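Local coordinates for protein acyl-coenzyme A oxidase 3 (Yarrowia lipolytica, PDB 5YS9) that catalyses the FAD-dependent oxidation of acyl-CoA substrates to 2-trans-enoyl-CoA, reducing oxygen to hydrogen peroxide, in peroxisomal fatty acid beta-oxidation, at residues S472-R477 / D527-L532; K492-A497 / L510-E515; A542-E545 / Q549-Q552. All coordinates share one frame; numbering follows the deposited sequence.

Interaction 1: residues S472-R477 / D527-L532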
ATOM      1  N   SER A 472     -29.047   9.886 -13.370  1.00 41.70           N
ATOM      2  CA  SER A 472     -29.185   9.521 -14.800  1.00 43.64           C
ATOM      3  C   SER A 472     -30.321   8.499 -15.049  1.00 46.26           C
ATOM      4  O   SER A 472     -31.082   8.653 -15.990  1.00 44.34           O
ATOM      5  CB  SER A 472     -27.873   8.981 -15.354  1.00 41.64           C
ATOM      6  OG  SER A 472     -27.001  10.054 -15.618  1.00 42.26           O
ATOM      7  N   CYS A 473     -30.385   7.473 -14.192  1.00 44.13           N
ATOM      8  CA  CYS A 473     -31.385   6.421 -14.241  1.00 42.46           C
ATOM      9  C   CYS A 473     -32.777   6.993 -13.986  1.00 46.36           C
ATOM     10  O   CYS A 473     -33.665   6.735 -14.760  1.00 42.67           O
ATOM     11  CB  CYS A 473     -31.067   5.365 -13.204  1.00 41.78           C
ATOM     12  SG  CYS A 473     -32.196   3.942 -12.997  1.00 42.96           S
ATOM     13  N   LEU A 474     -32.944   7.782 -12.922  1.00 50.18           N
ATOM     14  CA  LEU A 474     -34.225   8.474 -12.606  1.00 47.84           C
ATOM     15  C   LEU A 474     -34.667   9.468 -13.699  1.00 45.03           C
ATOM     16  O   LEU A 474     -35.819   9.447 -14.102  1.00 41.70           O
ATOM     17  CB  LEU A 474     -34.133   9.185 -11.249  1.00 49.72           C
ATOM     18  CG  LEU A 474     -35.402   9.770 -10.627  1.00 53.76           C
ATOM     19  CD1 LEU A 474     -36.574   8.780 -10.483  1.00 52.92           C
ATOM     20  CD2 LEU A 474     -35.026  10.302  -9.260  1.00 52.72           C
ATOM     21  N   GLY A 475     -33.753  10.296 -14.216  1.00 41.80           N
ATOM     22  CA  GLY A 475     -34.068  11.152 -15.368  1.00 38.71           C
ATOM     23  C   GLY A 475     -34.465  10.384 -16.637  1.00 39.93           C
ATOM     24  O   GLY A 475     -35.253  10.889 -17.431  1.00 42.77           O
ATOM     25  N   HIS A 476     -33.932   9.193 -16.840  1.00 37.05           N
ATOM     26  CA  HIS A 476     -34.379   8.349 -17.928  1.00 39.37           C
ATOM     27  C   HIS A 476     -35.829   7.892 -17.777  1.00 41.01           C
ATOM     28  O   HIS A 476     -36.586   7.875 -18.726  1.00 36.58           O
ATOM     29  CB  HIS A 476     -33.456   7.147 -18.066  1.00 40.02           C
ATOM     30  CG  HIS A 476     -33.806   6.241 -19.199  1.00 39.30           C
ATOM     31  ND1 HIS A 476     -33.747   6.637 -20.512  1.00 39.88           N
ATOM     32  CD2 HIS A 476     -34.222   4.958 -19.215  1.00 43.27           C
ATOM     33  CE1 HIS A 476     -34.118   5.641 -21.288  1.00 40.41           C
ATOM     34  NE2 HIS A 476     -34.409   4.609 -20.525  1.00 42.19           N
ATOM     35  N   ARG A 477     -36.198   7.533 -16.560  1.00 42.28           N
ATOM     36  CA  ARG A 477     -37.525   7.042 -16.240  1.00 44.06           C
ATOM     37  C   ARG A 477     -38.559   8.121 -16.477  1.00 47.37           C
ATOM     38  O   ARG A 477     -39.718   7.840 -16.706  1.00 44.73           O
ATOM     39  CB  ARG A 477     -37.587   6.564 -14.800  1.00 42.29           C
ATOM     40  CG  ARG A 477     -36.579   5.500 -14.451  1.00 41.40           C
ATOM     41  CD  ARG A 477     -36.950   4.880 -13.132  1.00 43.40           C
ATOM     42  NE  ARG A 477     -36.106   3.762 -12.781  1.00 45.10           N
ATOM     43  CZ  ARG A 477     -36.056   3.225 -11.573  1.00 42.31           C
ATOM     44  NH1 ARG A 477     -36.799   3.707 -10.606  1.00 42.87           N
ATOM     45  NH2 ARG A 477     -35.258   2.209 -11.336  1.00 43.37           N
ATOM     46  N   ASP A 527     -34.603   2.790  -7.345  1.00 43.52           N
ATOM     47  CA  ASP A 527     -35.900   2.436  -6.699  1.00 45.96           C
ATOM     48  C   ASP A 527     -35.951   2.865  -5.226  1.00 51.87           C
ATOM     49  O   ASP A 527     -36.966   3.447  -4.793  1.00 52.89           O
ATOM     50  CB  ASP A 527     -36.214   0.918  -6.741  1.00 41.74           C
ATOM     51  CG  ASP A 527     -36.527   0.407  -8.144  1.00 43.89           C
ATOM     52  OD1 ASP A 527     -36.812   1.211  -9.048  1.00 45.32           O
ATOM     53  OD2 ASP A 527     -36.443  -0.818  -8.361  1.00 44.48           O
ATOM     54  N   LYS A 528     -34.892   2.543  -4.468  1.00 49.00           N
ATOM     55  CA  LYS A 528     -34.814   2.866  -3.029  1.00 48.56           C
ATOM     56  C   LYS A 528     -34.801   4.366  -2.776  1.00 45.26           C
ATOM     57  O   LYS A 528     -35.328   4.842  -1.769  1.00 45.43           O
ATOM     58  CB  LYS A 528     -33.559   2.264  -2.369  1.00 49.99           C
ATOM     59  CG  LYS A 528     -33.575   0.769  -2.117  1.00 52.95           C
ATOM     60  CD  LYS A 528     -32.357   0.335  -1.282  1.00 61.81           C
ATOM     61  CE  LYS A 528     -32.673  -0.661  -0.165  1.00 62.53           C
ATOM     62  NZ  LYS A 528     -32.618  -2.063  -0.662  1.00 61.15           N
ATOM     63  N   PHE A 529     -34.152   5.096  -3.676  1.00 45.87           N
ATOM     64  CA  PHE A 529     -34.071   6.548  -3.601  1.00 45.56           C
ATOM     65  C   PHE A 529     -35.459   7.147  -3.752  1.00 48.36           C
ATOM     66  O   PHE A 529     -35.790   8.139  -3.103  1.00 49.12           O
ATOM     67  CB  PHE A 529     -33.175   7.068  -4.718  1.00 43.93           C
ATOM     68  CG  PHE A 529     -33.223   8.543  -4.882  1.00 43.40           C
ATOM     69  CD1 PHE A 529     -34.170   9.129  -5.696  1.00 42.71           C
ATOM     70  CD2 PHE A 529     -32.327   9.350  -4.214  1.00 46.46           C
ATOM     71  CE1 PHE A 529     -34.207  10.495  -5.882  1.00 42.28           C
ATOM     72  CE2 PHE A 529     -32.365  10.732  -4.375  1.00 48.36           C
ATOM     73  CZ  PHE A 529     -33.309  11.307  -5.226  1.00 45.39           C
ATOM     74  N   VAL A 530     -36.233   6.558  -4.665  1.00 47.69           N
ATOM     75  CA  VAL A 530     -37.635   6.903  -4.864  1.00 51.23           C
ATOM     76  C   VAL A 530     -38.507   6.537  -3.626  1.00 50.73           C
ATOM     77  O   VAL A 530     -39.329   7.351  -3.221  1.00 50.66           O
ATOM     78  CB  VAL A 530     -38.198   6.325  -6.204  1.00 50.97           C
ATOM     79  CG1 VAL A 530     -39.691   6.576  -6.353  1.00 46.88           C
ATOM     80  CG2 VAL A 530     -37.483   6.934  -7.403  1.00 53.69           C
ATOM     81  N   GLU A 531     -38.336   5.356  -3.025  1.00 49.76           N
ATOM     82  CA  GLU A 531     -39.088   5.031  -1.802  1.00 55.28           C
ATOM     83  C   GLU A 531     -38.732   6.036  -0.693  1.00 58.40           C
ATOM     84  O   GLU A 531     -39.602   6.444   0.091  1.00 58.19           O
ATOM     85  CB  GLU A 531     -38.810   3.612  -1.279  1.00 54.91           C
ATOM     86  CG  GLU A 531     -39.365   2.441  -2.089  1.00 64.05           C
ATOM     87  CD  GLU A 531     -38.747   1.087  -1.649  1.00 74.92           C
ATOM     88  OE1 GLU A 531     -38.364   0.261  -2.522  1.00 73.75           O
ATOM     89  OE2 GLU A 531     -38.613   0.860  -0.409  1.00 73.84           O
ATOM     90  N   LEU A 532     -37.457   6.422  -0.626  1.00 57.35           N
ATOM     91  CA  LEU A 532     -36.976   7.230   0.490  1.00 59.95           C
ATOM     92  C   LEU A 532     -37.377   8.695   0.377  1.00 54.09           C
ATOM     93  O   LEU A 532     -37.625   9.334   1.410  1.00 51.06           O
ATOM     94  CB  LEU A 532     -35.458   7.083   0.669  1.00 63.24           C
ATOM     95  CG  LEU A 532     -34.982   5.793   1.355  1.00 60.07           C
ATOM     96  CD1 LEU A 532     -33.486   5.681   1.136  1.00 58.29           C
ATOM     97  CD2 LEU A 532     -35.307   5.735   2.843  1.00 56.47           C
TER
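Leu-474 reaches across from helix 458-477 and spreads its two methyls over neighbouring residues of helix 507-534. CD2 lies against the ring of Phe-529, 3.5 Å from CE1, the two side chains meeting at about a right angle, while CD1 touches CG2 of Val-530 at 3.7 Å. With CG anti to the backbone N, the leucine fork is carried out to both partners at once. This is the close-packed part, and Phe-529 is buried behind it, resting on Ala-542. One turn further along, the contact becomes polar and opens to solvent. Arg-477 comes end-on to Asp-527, NH1 and NH2 each 2.9 Å from the single oxygen OD1, in a salt bridge whose N-H angles are bent to 131°. NH1 meets OD1 nearly along its C-O axis and NH2 from above the carboxylate plane, and guanidinium and carboxylate planes stand 45° apart; NH2 also bonds OE1 of Gln-523, a turn earlier on the same helix as Asp-527. A close apolar contact edged by a solvent-facing ion pair thus joins segments 472-477 and 527-532, whose axes come within 11.0 Å at 77°, a steep helix-helix crossing within the mainly helical C-terminal part of the acyl-CoA oxidase fold.

Interaction 2: residues K492-A497 / L510-E515; sequences KGLEQA and LIEAWE
Leu-494 and Ala-497 bring the connecting loop between helix 458-477 and helix 507-534 down onto the latter, a loop-on-helix contact in the C-terminal part of the acyl-CoA oxidase fold. The leucine carries most of it. CD1 sits 3.6 Å from the backbone O of Glu-515 and 3.9 Å from CB of the same residue, while CD2 approaches CG of Glu-512 at 4.0 Å; the leucine and Glu-512 side chains run alongside one another, pointing opposite ways. All of this is van der Waals contact, with no hydrogen bond between the two segments. Glu-512 offers its aliphatic CG to Leu-494: CG stands anti to the backbone N (chi1 -167°), and the extended chain beyond it carries the carboxylate on toward Ala-497. In the next shell, the carboxylate is held by a salt bridge from OE2 to NH1 of Arg-502, and Phe-606 packs on the same side chain. Lys-516, the residue following 510-515, ties the loop down from the helix side, its NZ bonded to the backbone O atoms of Leu-494 and Ala-497. That leaves the other carboxylate oxygen of Glu-512, OE1, to lie 3.3 Å from the methyl CB of Ala-497.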
ATOM      1  N   LYS A 492     -33.737  -3.451 -21.525  1.00 49.45           N
ATOM      2  CA  LYS A 492     -34.683  -4.171 -20.664  1.00 47.24           C
ATOM      3  C   LYS A 492     -34.649  -5.693 -20.893  1.00 46.46           C
ATOM      4  O   LYS A 492     -35.304  -6.449 -20.171  1.00 46.57           O
ATOM      5  CB  LYS A 492     -36.105  -3.652 -20.868  1.00 47.69           C
ATOM      6  CG  LYS A 492     -36.280  -2.150 -21.107  1.00 46.98           C
ATOM      7  CD  LYS A 492     -35.558  -1.248 -20.125  1.00 46.72           C
ATOM      8  CE  LYS A 492     -35.945  -1.474 -18.682  1.00 49.02           C
ATOM      9  NZ  LYS A 492     -35.294  -0.389 -17.889  1.00 52.23           N
ATOM     10  N   GLY A 493     -33.870  -6.140 -21.876  1.00 46.64           N
ATOM     11  CA  GLY A 493     -33.513  -7.554 -22.000  1.00 47.83           C
ATOM     12  C   GLY A 493     -32.740  -8.069 -20.804  1.00 47.45           C
ATOM     13  O   GLY A 493     -32.723  -9.266 -20.568  1.00 55.34           O
ATOM     14  N   LEU A 494     -32.100  -7.156 -20.067  1.00 49.97           N
ATOM     15  CA  LEU A 494     -31.271  -7.464 -18.882  1.00 50.89           C
ATOM     16  C   LEU A 494     -32.064  -7.877 -17.661  1.00 53.95           C
ATOM     17  O   LEU A 494     -31.508  -8.523 -16.783  1.00 54.44           O
ATOM     18  CB  LEU A 494     -30.395  -6.251 -18.486  1.00 49.94           C
ATOM     19  CG  LEU A 494     -29.355  -5.719 -19.497  1.00 52.16           C
ATOM     20  CD1 LEU A 494     -28.632  -4.454 -19.021  1.00 48.87           C
ATOM     21  CD2 LEU A 494     -28.363  -6.816 -19.851  1.00 49.37           C
ATOM     22  N   GLU A 495     -33.335  -7.476 -17.578  1.00 58.26           N
ATOM     23  CA  GLU A 495     -34.195  -7.878 -16.457  1.00 62.87           C
ATOM     24  C   GLU A 495     -34.235  -9.409 -16.347  1.00 58.79           C
ATOM     25  O   GLU A 495     -34.017  -9.953 -15.285  1.00 58.13           O
ATOM     26  CB  GLU A 495     -35.622  -7.300 -16.585  1.00 62.81           C
ATOM     27  CG  GLU A 495     -35.678  -5.772 -16.557  1.00 68.09           C
ATOM     28  CD  GLU A 495     -37.063  -5.148 -16.809  1.00 63.03           C
ATOM     29  OE1 GLU A 495     -37.911  -5.685 -17.553  1.00 63.46           O
ATOM     30  OE2 GLU A 495     -37.292  -4.065 -16.269  1.00 65.23           O
ATOM     31  N   GLN A 496     -34.473 -10.076 -17.469  1.00 61.36           N
ATOM     32  CA  GLN A 496     -34.659 -11.530 -17.530  1.00 62.75           C
ATOM     33  C   GLN A 496     -33.327 -12.266 -17.780  1.00 58.41           C
ATOM     34  O   GLN A 496     -33.220 -13.439 -17.456  1.00 55.97           O
ATOM     35  CB  GLN A 496     -35.634 -11.929 -18.673  1.00 69.59           C
ATOM     36  CG  GLN A 496     -36.900 -11.077 -18.870  1.00 80.23           C
ATOM     37  CD  GLN A 496     -38.007 -11.381 -17.873  1.00 81.92           C
ATOM     38  OE1 GLN A 496     -38.293 -10.589 -16.967  1.00 83.45           O
ATOM     39  NE2 GLN A 496     -38.642 -12.529 -18.045  1.00 78.51           N
ATOM     40  N   ALA A 497     -32.344 -11.592 -18.387  1.00 53.04           N
ATOM     41  CA  ALA A 497     -31.086 -12.234 -18.840  1.00 51.06           C
ATOM     42  C   ALA A 497     -30.393 -13.145 -17.803  1.00 49.50           C
ATOM     43  O   ALA A 497     -30.298 -12.809 -16.603  1.00 50.54           O
ATOM     44  CB  ALA A 497     -30.106 -11.180 -19.353  1.00 45.54           C
ATOM     45  N   LEU A 510     -20.020 -12.311 -21.569  1.00 47.24           N
ATOM     46  CA  LEU A 510     -19.336 -11.667 -20.458  1.00 43.79           C
ATOM     47  C   LEU A 510     -19.626 -10.144 -20.440  1.00 41.25           C
ATOM     48  O   LEU A 510     -19.813  -9.557 -19.364  1.00 34.79           O
ATOM     49  CB  LEU A 510     -17.830 -11.946 -20.529  1.00 44.23           C
ATOM     50  CG  LEU A 510     -17.306 -13.393 -20.628  1.00 45.57           C
ATOM     51  CD1 LEU A 510     -15.791 -13.369 -20.775  1.00 47.10           C
ATOM     52  CD2 LEU A 510     -17.720 -14.255 -19.446  1.00 45.33           C
ATOM     53  N   ILE A 511     -19.721  -9.507 -21.613  1.00 38.25           N
ATOM     54  CA  ILE A 511     -20.169  -8.100 -21.630  1.00 40.23           C
ATOM     55  C   ILE A 511     -21.593  -7.946 -21.047  1.00 41.08           C
ATOM     56  O   ILE A 511     -21.852  -7.095 -20.166  1.00 34.47           O
ATOM     57  CB  ILE A 511     -20.059  -7.489 -23.024  1.00 39.26           C
ATOM     58  CG1 ILE A 511     -18.570  -7.230 -23.341  1.00 38.97           C
ATOM     59  CG2 ILE A 511     -20.847  -6.177 -23.110  1.00 39.40           C
ATOM     60  CD1 ILE A 511     -18.266  -6.940 -24.800  1.00 37.44           C
ATOM     61  N   GLU A 512     -22.488  -8.809 -21.505  1.00 42.43           N
ATOM     62  CA  GLU A 512     -23.874  -8.758 -21.076  1.00 47.43           C
ATOM     63  C   GLU A 512     -23.952  -8.958 -19.556  1.00 42.61           C
ATOM     64  O   GLU A 512     -24.707  -8.281 -18.862  1.00 38.79           O
ATOM     65  CB  GLU A 512     -24.696  -9.804 -21.834  1.00 50.89           C
ATOM     66  CG  GLU A 512     -26.207  -9.647 -21.713  1.00 56.51           C
ATOM     67  CD  GLU A 512     -26.918 -10.957 -21.999  1.00 58.72           C
ATOM     68  OE1 GLU A 512     -27.380 -11.642 -21.069  1.00 63.49           O
ATOM     69  OE2 GLU A 512     -26.972 -11.344 -23.171  1.00 58.09           O
ATOM     70  N   ALA A 513     -23.132  -9.863 -19.053  1.00 42.40           N
ATOM     71  CA  ALA A 513     -23.119 -10.154 -17.625  1.00 46.29           C
ATOM     72  C   ALA A 513     -22.680  -8.942 -16.750  1.00 42.94           C
ATOM     73  O   ALA A 513     -23.201  -8.759 -15.667  1.00 38.14           O
ATOM     74  CB  ALA A 513     -22.236 -11.370 -17.359  1.00 47.24           C
ATOM     75  N   TRP A 514     -21.733  -8.133 -17.238  1.00 39.59           N
ATOM     76  CA  TRP A 514     -21.356  -6.865 -16.568  1.00 38.34           C
ATOM     77  C   TRP A 514     -22.423  -5.765 -16.720  1.00 37.89           C
ATOM     78  O   TRP A 514     -22.604  -4.927 -15.809  1.00 35.38           O
ATOM     79  CB  TRP A 514     -19.954  -6.370 -17.021  1.00 37.67           C
ATOM     80  CG  TRP A 514     -18.916  -7.121 -16.318  1.00 38.99           C
ATOM     81  CD1 TRP A 514     -18.136  -8.126 -16.817  1.00 38.92           C
ATOM     82  CD2 TRP A 514     -18.596  -7.009 -14.925  1.00 38.66           C
ATOM     83  NE1 TRP A 514     -17.340  -8.642 -15.807  1.00 39.63           N
ATOM     84  CE2 TRP A 514     -17.601  -7.975 -14.642  1.00 37.29           C
ATOM     85  CE3 TRP A 514     -19.064  -6.187 -13.879  1.00 38.04           C
ATOM     86  CZ2 TRP A 514     -17.042  -8.130 -13.358  1.00 37.63           C
ATOM     87  CZ3 TRP A 514     -18.502  -6.322 -12.613  1.00 35.74           C
ATOM     88  CH2 TRP A 514     -17.505  -7.307 -12.356  1.00 36.55           C
ATOM     89  N   GLU A 515     -23.109  -5.755 -17.864  1.00 35.43           N
ATOM     90  CA  GLU A 515     -24.270  -4.883 -18.052  1.00 36.60           C
ATOM     91  C   GLU A 515     -25.381  -5.275 -17.100  1.00 36.63           C
ATOM     92  O   GLU A 515     -26.023  -4.391 -16.498  1.00 39.17           O
ATOM     93  CB  GLU A 515     -24.739  -4.858 -19.523  1.00 37.06           C
ATOM     94  CG  GLU A 515     -23.719  -4.223 -20.476  1.00 36.46           C
ATOM     95  CD  GLU A 515     -24.200  -4.131 -21.928  1.00 42.39           C
ATOM     96  OE1 GLU A 515     -25.244  -4.735 -22.285  1.00 49.69           O
ATOM     97  OE2 GLU A 515     -23.542  -3.436 -22.736  1.00 42.60           O
TER

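Interaction 3: residues A542-E545 / Q549-Q552; sequences AFEE and QRFQ
Arg-550 turns its guanidinium back onto the carbonyl of Phe-543, seven residues earlier in the chain. NE and NH2 both point at Phe-543 O, each 2.9 Å away, but their N-H angles of 130° and 126° make the two bonds weak, one acceptor being shared between two donors. The bend that aims the group is at chi3, beyond an extended CB-CG-CD stretch. One guanidinium face, toward its rim, receives Phe-543 CB, 3.8 Å above the plane; the two side chains cross at about a right angle, with ring and guanidinium planes 57° apart. Glu-544 OE2 stays 4.4 Å from NH2, opposite charge nearby but short of a salt bridge. A leucine in place of Arg-550 would probably leave the Phe-543 carbonyl without this pair of donors and Leu-463 O without its bond from NH1. That NH1 bond fastens the arginine to helix 458-477, where Arg-467 also packs on it. Ala-542 and Gln-549 touch helix 507-534, the latter at Ala-525, so the turn from helix 539-545 into helix 547-573 rests on both of these neighbouring helices.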
ATOM      1  N   ALA A 542     -31.497  11.190   1.238  1.00 53.60           N
ATOM      2  CA  ALA A 542     -31.669   9.905   0.579  1.00 50.41           C
ATOM      3  C   ALA A 542     -30.341   9.374   0.032  1.00 49.44           C
ATOM      4  O   ALA A 542     -30.011   8.215   0.261  1.00 52.30           O
ATOM      5  CB  ALA A 542     -32.700  10.040  -0.536  1.00 52.48           C
ATOM      6  N   PHE A 543     -29.589  10.217  -0.685  1.00 46.10           N
ATOM      7  CA  PHE A 543     -28.260   9.839  -1.169  1.00 45.86           C
ATOM      8  C   PHE A 543     -27.305   9.414  -0.018  1.00 47.01           C
ATOM      9  O   PHE A 543     -26.563   8.421  -0.148  1.00 42.09           O
ATOM     10  CB  PHE A 543     -27.645  10.984  -1.986  1.00 43.09           C
ATOM     11  CG  PHE A 543     -28.316  11.217  -3.296  1.00 43.06           C
ATOM     12  CD1 PHE A 543     -28.521  10.165  -4.198  1.00 42.39           C
ATOM     13  CD2 PHE A 543     -28.731  12.506  -3.673  1.00 46.98           C
ATOM     14  CE1 PHE A 543     -29.137  10.396  -5.432  1.00 40.47           C
ATOM     15  CE2 PHE A 543     -29.341  12.742  -4.913  1.00 40.38           C
ATOM     16  CZ  PHE A 543     -29.540  11.684  -5.786  1.00 40.61           C
ATOM     17  N   GLU A 544     -27.364  10.135   1.112  1.00 49.18           N
ATOM     18  CA  GLU A 544     -26.580   9.797   2.322  1.00 52.04           C
ATOM     19  C   GLU A 544     -26.973   8.405   2.863  1.00 52.41           C
ATOM     20  O   GLU A 544     -26.103   7.571   3.152  1.00 57.05           O
ATOM     21  CB  GLU A 544     -26.763  10.836   3.433  1.00 55.33           C
ATOM     22  CG  GLU A 544     -26.467  12.286   3.058  1.00 62.91           C
ATOM     23  CD  GLU A 544     -25.109  12.754   3.525  1.00 68.55           C
ATOM     24  OE1 GLU A 544     -24.991  13.056   4.754  1.00 61.20           O
ATOM     25  OE2 GLU A 544     -24.201  12.807   2.644  1.00 64.27           O
ATOM     26  N   GLU A 545     -28.273   8.163   2.996  1.00 47.59           N
ATOM     27  CA  GLU A 545     -28.782   6.821   3.328  1.00 53.60           C
ATOM     28  C   GLU A 545     -28.291   5.726   2.389  1.00 48.74           C
ATOM     29  O   GLU A 545     -28.265   4.571   2.800  1.00 50.77           O
ATOM     30  CB  GLU A 545     -30.333   6.769   3.326  1.00 57.64           C
ATOM     31  CG  GLU A 545     -31.011   7.269   4.594  1.00 63.41           C
ATOM     32  CD  GLU A 545     -30.525   6.548   5.835  1.00 69.21           C
ATOM     33  OE1 GLU A 545     -30.214   5.331   5.749  1.00 61.52           O
ATOM     34  OE2 GLU A 545     -30.435   7.216   6.888  1.00 73.57           O
ATOM     35  N   GLN A 549     -24.562   2.015  -1.502  1.00 40.48           N
ATOM     36  CA  GLN A 549     -25.120   1.714  -2.825  1.00 40.89           C
ATOM     37  C   GLN A 549     -24.506   2.651  -3.877  1.00 38.60           C
ATOM     38  O   GLN A 549     -24.105   2.196  -4.933  1.00 36.96           O
ATOM     39  CB  GLN A 549     -26.654   1.819  -2.832  1.00 41.43           C
ATOM     40  CG  GLN A 549     -27.390   0.760  -2.017  1.00 39.97           C
ATOM     41  CD  GLN A 549     -27.370   0.980  -0.510  1.00 40.18           C
ATOM     42  OE1 GLN A 549     -26.948   2.015  -0.028  1.00 38.68           O
ATOM     43  NE2 GLN A 549     -27.817  -0.014   0.234  1.00 40.13           N
ATOM     44  N   ARG A 550     -24.373   3.938  -3.581  1.00 35.78           N
ATOM     45  CA  ARG A 550     -23.741   4.854  -4.561  1.00 39.84           C
ATOM     46  C   ARG A 550     -22.307   4.487  -4.934  1.00 41.14           C
ATOM     47  O   ARG A 550     -21.933   4.538  -6.109  1.00 44.15           O
ATOM     48  CB  ARG A 550     -23.721   6.283  -4.045  1.00 43.51           C
ATOM     49  CG  ARG A 550     -25.035   7.007  -4.188  1.00 45.71           C
ATOM     50  CD  ARG A 550     -24.844   8.449  -3.766  1.00 47.86           C
ATOM     51  NE  ARG A 550     -24.697   8.609  -2.313  1.00 47.05           N
ATOM     52  CZ  ARG A 550     -23.919   9.526  -1.721  1.00 45.86           C
ATOM     53  NH1 ARG A 550     -23.137  10.337  -2.426  1.00 43.95           N
ATOM     54  NH2 ARG A 550     -23.869   9.589  -0.395  1.00 44.72           N
ATOM     55  N   PHE A 551     -21.510   4.146  -3.913  1.00 40.13           N
ATOM     56  CA  PHE A 551     -20.164   3.643  -4.094  1.00 37.68           C
ATOM     57  C   PHE A 551     -20.127   2.363  -4.927  1.00 35.73           C
ATOM     58  O   PHE A 551     -19.326   2.261  -5.872  1.00 35.10           O
ATOM     59  CB  PHE A 551     -19.430   3.393  -2.742  1.00 38.69           C
ATOM     60  CG  PHE A 551     -17.960   3.099  -2.926  1.00 36.01           C
ATOM     61  CD1 PHE A 551     -17.521   1.819  -3.146  1.00 35.24           C
ATOM     62  CD2 PHE A 551     -17.045   4.131  -2.995  1.00 39.64           C
ATOM     63  CE1 PHE A 551     -16.192   1.548  -3.381  1.00 34.91           C
ATOM     64  CE2 PHE A 551     -15.699   3.873  -3.235  1.00 38.75           C
ATOM     65  CZ  PHE A 551     -15.280   2.578  -3.432  1.00 36.84           C
ATOM     66  N   GLN A 552     -20.969   1.391  -4.567  1.00 36.05           N
ATOM     67  CA  GLN A 552     -21.085   0.127  -5.328  1.00 38.12           C
ATOM     68  C   GLN A 552     -21.455   0.375  -6.822  1.00 39.28           C
ATOM     69  O   GLN A 552     -20.818  -0.177  -7.747  1.00 41.30           O
ATOM     70  CB  GLN A 552     -22.098  -0.825  -4.662  1.00 41.24           C
ATOM     71  CG  GLN A 552     -21.605  -1.588  -3.454  1.00 42.17           C
ATOM     72  CD  GLN A 552     -20.675  -2.729  -3.845  1.00 48.42           C
ATOM     73  OE1 GLN A 552     -19.494  -2.736  -3.460  1.00 39.39           O
ATOM     74  NE2 GLN A 552     -21.195  -3.694  -4.631  1.00 47.56           N
TER

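Helix 507-534 runs through the set: its early part receives the loop of interaction 2, its later part meets helix 458-477 in interaction 1, and helix 539-545 of interaction 3 follows it in the chain. Interactions 1 and 3 are continuous, their centres 12 Å apart, with the rings of Phe-529 and Phe-543 stacked, CE2 of the first 3.3 Å from CZ of the second, and Leu-532 packed on Glu-545. Interaction 2 stands apart, its centre about 20 Å from interaction 1 and 23 Å from interaction 3, without touching either. Interaction 3 lies nearest the cofactor: the side chain of Glu-544 is about 6 Å from a bound FAD and packs on Tyr-348 of the second subunit, a tyrosine that lines an FAD pocket.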